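Long-range contact in polyhedrin (Antheraea mylitta cypovirus 4, PDB 5A8T), which forms the crystalline matrix of the viral polyhedra, the microcrystalline occlusion bodies of an insect cypovirus: residues A[159-164]-A[238-243]. Residues are numbered along the deposited sequence; the frame is centred on the assembly and turned at random.
Sequences QLRKAG and GLIVAS
The guanidinium of R161 has I240 CD1 over one face and the carbonyl oxygen of G238 at its edge. CD1 sits 3.8 Å from R161 NH2, displaced toward the rim of the group and not above its centre. At the edge, R161 turns its end to G238, and NH1 and NH2 both donate to the one oxygen, each nitrogen 3.1 Å from G238 O. The acceptor lies close to the guanidinium plane. NH2 arrives almost in line with the C=O bond, whereas NH1 comes in at 129° to it and tilted from the carbonyl plane; both bonds are bent at the hydrogen, as expected when two N-H groups share one atom. A bend at chi3 (48°) in an otherwise extended chain turns the guanidinium to this carbonyl, and the side chains of R161 and I240 slide past each other in opposite senses.

The other branch of I240 serves a different neighbour: CG2 meets A163 CB at 3.5 Å, an apolar contact. The contact thus joins two antiparallel sheets, the six-stranded one, where 161-162 is an outermost strand paired with 167-173, and the two-stranded one of 233-234 and 240-242. I234 of the latter touches both R161 and I240, and A232 packs on A163.

Beyond the alanine, the hydroxyl of S243 donates to the backbone of A163, with OG 2.6 Å from A163 O and in the carbonyl plane. With OG anti to the backbone N (chi1 178°), the hydroxyl extends across to that carbonyl, and it is also hydrogen-bonded to the amide N of D245. G164, with a positive phi, follows, and its CA passes 4.1 Å from S243 OG.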
loop_
_atom_site.group_PDB
_atom_site.type_symbol
_atom_site.label_atom_id
_atom_site.label_comp_id
_atom_site.label_asym_id
_atom_site.label_seq_id
_atom_site.Cartn_x
_atom_site.Cartn_y
_atom_site.Cartn_z
ATOM N N GLN A 159 -27.391 7.927 -3.378
ATOM C CA GLN A 159 -27.317 6.475 -3.505
ATOM C C GLN A 159 -26.807 5.884 -2.203
ATOM O O GLN A 159 -27.083 4.729 -1.888
ATOM C CB GLN A 159 -26.413 6.066 -4.666
ATOM C CG GLN A 159 -26.996 6.403 -6.022
ATOM C CD GLN A 159 -26.122 5.926 -7.157
ATOM O OE1 GLN A 159 -25.250 6.658 -7.628
ATOM N NE2 GLN A 159 -26.350 4.689 -7.609
ATOM N N LEU A 160 -26.073 6.689 -1.443
ATOM C CA LEU A 160 -25.636 6.287 -0.110
ATOM C C LEU A 160 -26.744 6.577 0.895
ATOM O O LEU A 160 -27.078 7.735 1.133
ATOM C CB LEU A 160 -24.365 7.036 0.290
ATOM C CG LEU A 160 -23.236 7.087 -0.744
ATOM C CD1 LEU A 160 -21.980 7.711 -0.141
ATOM C CD2 LEU A 160 -22.941 5.703 -1.276
ATOM N N ARG A 161 -27.319 5.526 1.476
ATOM C CA ARG A 161 -28.461 5.677 2.374
ATOM C C ARG A 161 -28.020 6.121 3.776
ATOM O O ARG A 161 -27.115 5.529 4.358
ATOM C CB ARG A 161 -29.233 4.358 2.477
ATOM C CG ARG A 161 -29.516 3.677 1.133
ATOM C CD ARG A 161 -30.186 2.312 1.337
ATOM N NE ARG A 161 -31.307 2.395 2.274
ATOM C CZ ARG A 161 -32.012 1.351 2.700
ATOM N NH1 ARG A 161 -31.720 0.129 2.275
ATOM N NH2 ARG A 161 -33.011 1.532 3.559
ATOM N N LYS A 162 -28.668 7.158 4.306
ATOM C CA LYS A 162 -28.400 7.641 5.666
ATOM C C LYS A 162 -28.743 6.598 6.718
ATOM O O LYS A 162 -29.874 6.139 6.792
ATOM C CB LYS A 162 -29.203 8.914 5.960
ATOM C CG LYS A 162 -28.612 10.180 5.367
ATOM C CD LYS A 162 -29.363 11.413 5.847
ATOM C CE LYS A 162 -29.392 11.498 7.372
ATOM N NZ LYS A 162 -28.160 12.109 7.955
ATOM N N ALA A 163 -27.762 6.238 7.540
ATOM C CA ALA A 163 -27.971 5.286 8.629
ATOM C C ALA A 163 -27.643 5.954 9.956
ATOM O O ALA A 163 -27.160 5.317 10.884
ATOM C CB ALA A 163 -27.108 4.040 8.430
ATOM N N GLY A 164 -27.907 7.253 10.030
ATOM C CA GLY A 164 -27.567 8.040 11.196
ATOM C C GLY A 164 -26.671 9.167 10.745
ATOM O O GLY A 164 -26.269 9.210 9.587
ATOM N N GLY A 238 -33.621 -5.026 3.642
ATOM C CA GLY A 238 -33.471 -3.625 3.300
ATOM C C GLY A 238 -33.495 -2.677 4.481
ATOM O O GLY A 238 -33.439 -1.462 4.302
ATOM N N LEU A 239 -33.575 -3.225 5.688
ATOM C CA LEU A 239 -33.685 -2.412 6.899
ATOM C C LEU A 239 -32.317 -2.020 7.436
ATOM O O LEU A 239 -31.379 -2.823 7.407
ATOM C CB LEU A 239 -34.446 -3.181 7.995
ATOM C CG LEU A 239 -35.872 -3.650 7.689
ATOM C CD1 LEU A 239 -36.461 -4.402 8.883
ATOM C CD2 LEU A 239 -36.742 -2.450 7.328
ATOM N N ILE A 240 -32.213 -0.797 7.953
ATOM C CA ILE A 240 -31.012 -0.364 8.666
ATOM C C ILE A 240 -31.033 -0.956 10.065
ATOM O O ILE A 240 -31.794 -0.507 10.922
ATOM C CB ILE A 240 -30.936 1.175 8.784
ATOM C CG1 ILE A 240 -31.355 1.843 7.468
ATOM C CG2 ILE A 240 -29.538 1.611 9.208
ATOM C CD1 ILE A 240 -30.369 1.668 6.342
ATOM N N VAL A 241 -30.205 -1.968 10.309
ATOM C CA VAL A 241 -30.271 -2.698 11.574
ATOM C C VAL A 241 -29.115 -2.348 12.513
ATOM O O VAL A 241 -29.084 -2.776 13.667
ATOM C CB VAL A 241 -30.321 -4.235 11.345
ATOM C CG1 VAL A 241 -31.595 -4.620 10.592
ATOM C CG2 VAL A 241 -29.078 -4.711 10.588
ATOM N N ALA A 242 -28.169 -1.561 12.018
ATOM C CA ALA A 242 -27.069 -1.094 12.849
ATOM C C ALA A 242 -26.676 0.323 12.465
ATOM O O ALA A 242 -26.878 0.749 11.319
ATOM C CB ALA A 242 -25.875 -2.036 12.741
ATOM N N SER A 243 -26.121 1.051 13.429
ATOM C CA SER A 243 -25.756 2.442 13.227
ATOM C C SER A 243 -24.588 2.832 14.127
ATOM O O SER A 243 -24.328 2.193 15.141
ATOM C CB SER A 243 -26.967 3.344 13.507
ATOM O OG SER A 243 -26.621 4.709 13.364
#